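Local coordinates for protein mevalonate kinase, putative (Leishmania major, PDB 2HFS) that probably phosphorylates (R)-mevalonate with ATP to give (R)-5-phosphomevalonate, the first of three steps toward isopentenyl diphosphate in isoprenoid and sterol synthesis, at residues 138-143 / 157-162; 117-122 / 145-150. One frame throughout, in Å; residues are numbered along the deposited sequence.

Interaction 1. Residues 138-143 / 157-162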
# COMPACT_ATOMS: atom_id res chain seq x y z
N GLU A 138 12.47 8.89 -10.96
CA GLU A 138 13.60 9.06 -10.04
C GLU A 138 13.20 8.92 -8.57
O GLU A 138 13.89 8.25 -7.77
CB GLU A 138 14.31 10.40 -10.33
CG GLU A 138 15.37 10.30 -11.43
CD GLU A 138 15.77 11.62 -12.09
OE1 GLU A 138 15.34 12.72 -11.64
OE2 GLU A 138 16.51 11.55 -13.10
N VAL A 139 12.08 9.54 -8.19
CA VAL A 139 11.52 9.38 -6.84
C VAL A 139 11.19 7.91 -6.54
O VAL A 139 11.56 7.39 -5.48
CB VAL A 139 10.23 10.26 -6.66
CG1 VAL A 139 9.55 9.95 -5.33
CG2 VAL A 139 10.60 11.73 -6.74
N ASN A 140 10.51 7.26 -7.49
CA ASN A 140 10.12 5.85 -7.38
C ASN A 140 11.30 4.89 -7.17
O ASN A 140 11.23 4.00 -6.33
CB ASN A 140 9.25 5.43 -8.57
CG ASN A 140 8.47 4.14 -8.31
OD1 ASN A 140 8.12 3.82 -7.17
ND2 ASN A 140 8.18 3.42 -9.39
N LEU A 141 12.39 5.13 -7.90
CA LEU A 141 13.65 4.40 -7.73
C LEU A 141 14.29 4.65 -6.38
O LEU A 141 14.83 3.73 -5.77
CB LEU A 141 14.65 4.80 -8.82
CG LEU A 141 15.90 3.90 -8.80
CD1 LEU A 141 15.54 2.57 -9.44
CD2 LEU A 141 17.05 4.57 -9.51
N SER A 142 14.25 5.90 -5.94
CA SER A 142 14.82 6.26 -4.65
C SER A 142 14.03 5.52 -3.56
O SER A 142 14.63 4.96 -2.64
CB SER A 142 14.75 7.77 -4.44
OG SER A 142 15.41 8.15 -3.26
N ALA A 143 12.70 5.52 -3.68
CA ALA A 143 11.83 4.82 -2.73
C ALA A 143 12.15 3.33 -2.78
O ALA A 143 12.31 2.69 -1.75
CB ALA A 143 10.36 5.08 -3.05
N ALA A 157 5.41 -2.65 -6.05
CA ALA A 157 4.04 -2.13 -6.05
C ALA A 157 3.78 -1.09 -4.98
O ALA A 157 2.96 -0.19 -5.19
CB ALA A 157 3.00 -3.26 -5.97
N ASP A 158 4.47 -1.18 -3.85
CA ASP A 158 4.21 -0.23 -2.77
C ASP A 158 4.78 1.15 -3.11
O ASP A 158 4.07 2.15 -3.02
CB ASP A 158 4.75 -0.72 -1.43
CG ASP A 158 3.98 -1.91 -0.88
OD1 ASP A 158 3.15 -2.53 -1.62
OD2 ASP A 158 4.16 -2.31 0.29
N ASN A 159 6.05 1.20 -3.52
CA ASN A 159 6.67 2.46 -3.92
C ASN A 159 6.00 3.07 -5.14
O ASN A 159 5.84 4.29 -5.22
CB ASN A 159 8.19 2.36 -4.12
CG ASN A 159 8.63 1.15 -4.91
OD1 ASN A 159 8.83 0.06 -4.35
ND2 ASN A 159 8.86 1.35 -6.21
N THR A 160 5.58 2.24 -6.08
CA THR A 160 4.98 2.76 -7.29
C THR A 160 3.62 3.41 -6.97
O THR A 160 3.31 4.51 -7.45
CB THR A 160 4.87 1.65 -8.37
OG1 THR A 160 6.19 1.18 -8.73
CG2 THR A 160 4.35 2.23 -9.68
N ALA A 161 2.80 2.76 -6.14
CA ALA A 161 1.54 3.35 -5.70
C ALA A 161 1.78 4.63 -4.89
O ALA A 161 1.09 5.64 -5.06
CB ALA A 161 0.75 2.33 -4.84
N ALA A 162 2.74 4.57 -3.97
CA ALA A 162 3.07 5.73 -3.15
C ALA A 162 3.57 6.94 -3.97
O ALA A 162 3.25 8.09 -3.64
CB ALA A 162 4.08 5.33 -2.07
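Asn140 and Asn159 meet amide to amide, and their pairing illustrates how a mostly buried helix interface can be held by polar groups. The two helical segments, both in the N-terminal domain of this GHMP kinase, run roughly antiparallel, their N-to-C directions 143° apart, with axes 8.9 Å apart at closest approach. Asn140 reaches across because its CG stands anti to the backbone N (chi1 -163°), which carries the carboxamide out from its own helix to the side chains of Asn159 and Thr160.

There both ends of the amide are used. Asn159 ND2 gives an almost straight hydrogen bond of 2.8 Å to Asn140 OD1. The acceptor lies in the amide plane of Asn159, whereas the donor sits above the carbonyl plane of Asn140, 46° out of it and not on a lone pair; the two amide planes are tilted against each other. Asn140 ND2 in turn donates to Thr160 OG1 at 3.1 Å, with the hydroxyl oxygen close to the plane of the donating amide. Thr160 OG1 is also bonded to Gly156 O, one turn earlier, so this hydroxyl joins the start of helix 157-164 to the neighbouring helix.

One turn on from Asn140, Ala143 CB rests on Asn159 CB at 3.6 Å, a small methyl that lets the backbones approach to 5.8 Å between the CA atoms of Ala143 and Asn159.

Asn140 OD1 also lies 3.0 Å from Asn159 O, an unbonded pair of acceptors, and has a weak hydrogen bond with Thr163 OG1. With one bond at each end of its carboxamide, Asn140 is disfavoured from rotating about chi2.

Interaction 2. Residues 117-122 / 145-150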
# COMPACT_ATOMS: atom_id res chain seq x y z
N SER A 117 5.36 4.79 1.62
CA SER A 117 4.87 6.18 1.73
C SER A 117 5.89 7.05 2.43
O SER A 117 6.10 8.21 2.04
CB SER A 117 3.52 6.28 2.47
OG SER A 117 2.66 5.19 2.15
N ASP A 118 6.52 6.46 3.46
CA ASP A 118 7.63 7.07 4.21
C ASP A 118 8.79 7.43 3.27
O ASP A 118 9.13 8.62 3.14
CB ASP A 118 8.05 6.12 5.33
CG ASP A 118 9.18 6.66 6.22
OD1 ASP A 118 9.70 7.78 6.00
OD2 ASP A 118 9.60 6.00 7.18
N VAL A 119 9.38 6.42 2.61
CA VAL A 119 10.54 6.70 1.75
C VAL A 119 10.18 7.54 0.54
O VAL A 119 11.01 8.30 0.06
CB VAL A 119 11.38 5.44 1.34
CG1 VAL A 119 12.15 4.90 2.55
CG2 VAL A 119 10.52 4.33 0.70
N VAL A 120 8.93 7.46 0.06
CA VAL A 120 8.53 8.33 -1.05
C VAL A 120 8.53 9.78 -0.59
O VAL A 120 9.17 10.64 -1.21
CB VAL A 120 7.19 7.91 -1.68
CG1 VAL A 120 6.65 9.01 -2.59
CG2 VAL A 120 7.35 6.59 -2.47
N ALA A 121 7.82 10.06 0.50
CA ALA A 121 7.73 11.43 1.02
C ALA A 121 9.12 12.02 1.28
O ALA A 121 9.41 13.17 0.91
CB ALA A 121 6.88 11.44 2.30
N PHE A 122 9.98 11.21 1.89
CA PHE A 122 11.37 11.57 2.18
C PHE A 122 12.16 11.94 0.91
O PHE A 122 12.82 12.98 0.88
CB PHE A 122 12.04 10.40 2.94
CG PHE A 122 13.43 10.71 3.47
CD1 PHE A 122 13.76 11.98 3.93
CD2 PHE A 122 14.39 9.70 3.50
CE1 PHE A 122 15.07 12.24 4.43
CE2 PHE A 122 15.69 9.94 4.00
CZ PHE A 122 16.02 11.21 4.46
N VAL A 145 14.89 1.85 -3.54
CA VAL A 145 16.18 1.57 -2.92
C VAL A 145 15.97 1.59 -1.40
O VAL A 145 16.43 0.70 -0.68
CB VAL A 145 17.27 2.59 -3.37
CG1 VAL A 145 18.43 2.67 -2.38
CG2 VAL A 145 17.75 2.29 -4.79
N GLY A 146 15.22 2.59 -0.93
CA GLY A 146 15.06 2.77 0.51
C GLY A 146 14.23 1.68 1.13
O GLY A 146 14.49 1.29 2.27
N GLU A 147 13.23 1.21 0.39
CA GLU A 147 12.38 0.09 0.80
C GLU A 147 13.23 -1.15 1.08
O GLU A 147 12.79 -2.09 1.75
CB GLU A 147 11.36 -0.22 -0.29
CG GLU A 147 10.09 0.61 -0.22
CD GLU A 147 9.19 0.17 0.91
OE1 GLU A 147 8.18 -0.53 0.63
OE2 GLU A 147 9.49 0.50 2.08
N GLY A 148 14.45 -1.15 0.56
CA GLY A 148 15.43 -2.20 0.86
C GLY A 148 15.82 -2.26 2.33
O GLY A 148 16.37 -3.25 2.78
N GLY A 149 15.55 -1.18 3.08
CA GLY A 149 15.86 -1.11 4.51
C GLY A 149 14.81 -1.73 5.42
O GLY A 149 15.09 -2.04 6.59
N TYR A 150 13.60 -1.88 4.90
CA TYR A 150 12.53 -2.60 5.60
C TYR A 150 12.52 -4.08 5.19
O TYR A 150 13.01 -4.44 4.11
CB TYR A 150 11.16 -1.97 5.31
CG TYR A 150 10.92 -0.63 5.96
CD1 TYR A 150 11.24 0.56 5.30
CD2 TYR A 150 10.33 -0.54 7.22
CE1 TYR A 150 11.00 1.80 5.90
CE2 TYR A 150 10.10 0.70 7.83
CZ TYR A 150 10.44 1.86 7.16
OH TYR A 150 10.19 3.10 7.74
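Val119 and Gly146 bring the two backbones to 6.1 Å between their CA atoms, where helix 114-130 passes the last part of helix 136-146 and the chain that follows it to Tyr150. Gly146 offers no side chain, which leaves room for Val119 CG1 to lie against its bare backbone, 4.1 Å from Gly146 C. The other branch, CG2, touches Glu147 CG at 3.9 Å. Bent at chi2 (-74°), the glutamate folds its chain back toward helix 114-130, and Glu147 OE2 is bonded to Ser115 OG there.

A polar contact lies beyond the valine. Tyr150 OH is 3.0 Å from Asp118 OD2, which sits at the ring edge near its plane, while carboxylate and ring are turned 68° apart. Gln78 NE2 also binds Asp118 OD2, and His82 NE2 binds OD1, so both carboxylate oxygens of this buried aspartate have partners on helix 70-88.

That helix also packs against the Tyr150 ring, through Glu77, Gln78 and Ala81, while Ala121 and Phe122 lean on Cys47 of strand 36-52; helix 114-130 thus meets both helix 70-88 and the sheet within the N-terminal domain of the GHMP kinase fold.

Overall arrangement
After the early strands and helix 70-88, helix 114-130 is the first partner. Helix 136-146 then packs back on it, and interaction 2 closes the chain between 122 and 145, a span that is mostly helical. Interaction 1 opens on that same helix, within this span, and closes only after it, when helix 157-164 arrives; the two contacts therefore cross rather than nest. Their centres lie 8 Å apart, and Val120 CG2 bridges them, 3.4 Å from Ala143 CB and 3.5 Å from Ala162 CB. Three helices of the GHMP kinase N-terminal domain are thus joined, with helix 136-146 shared by both contacts.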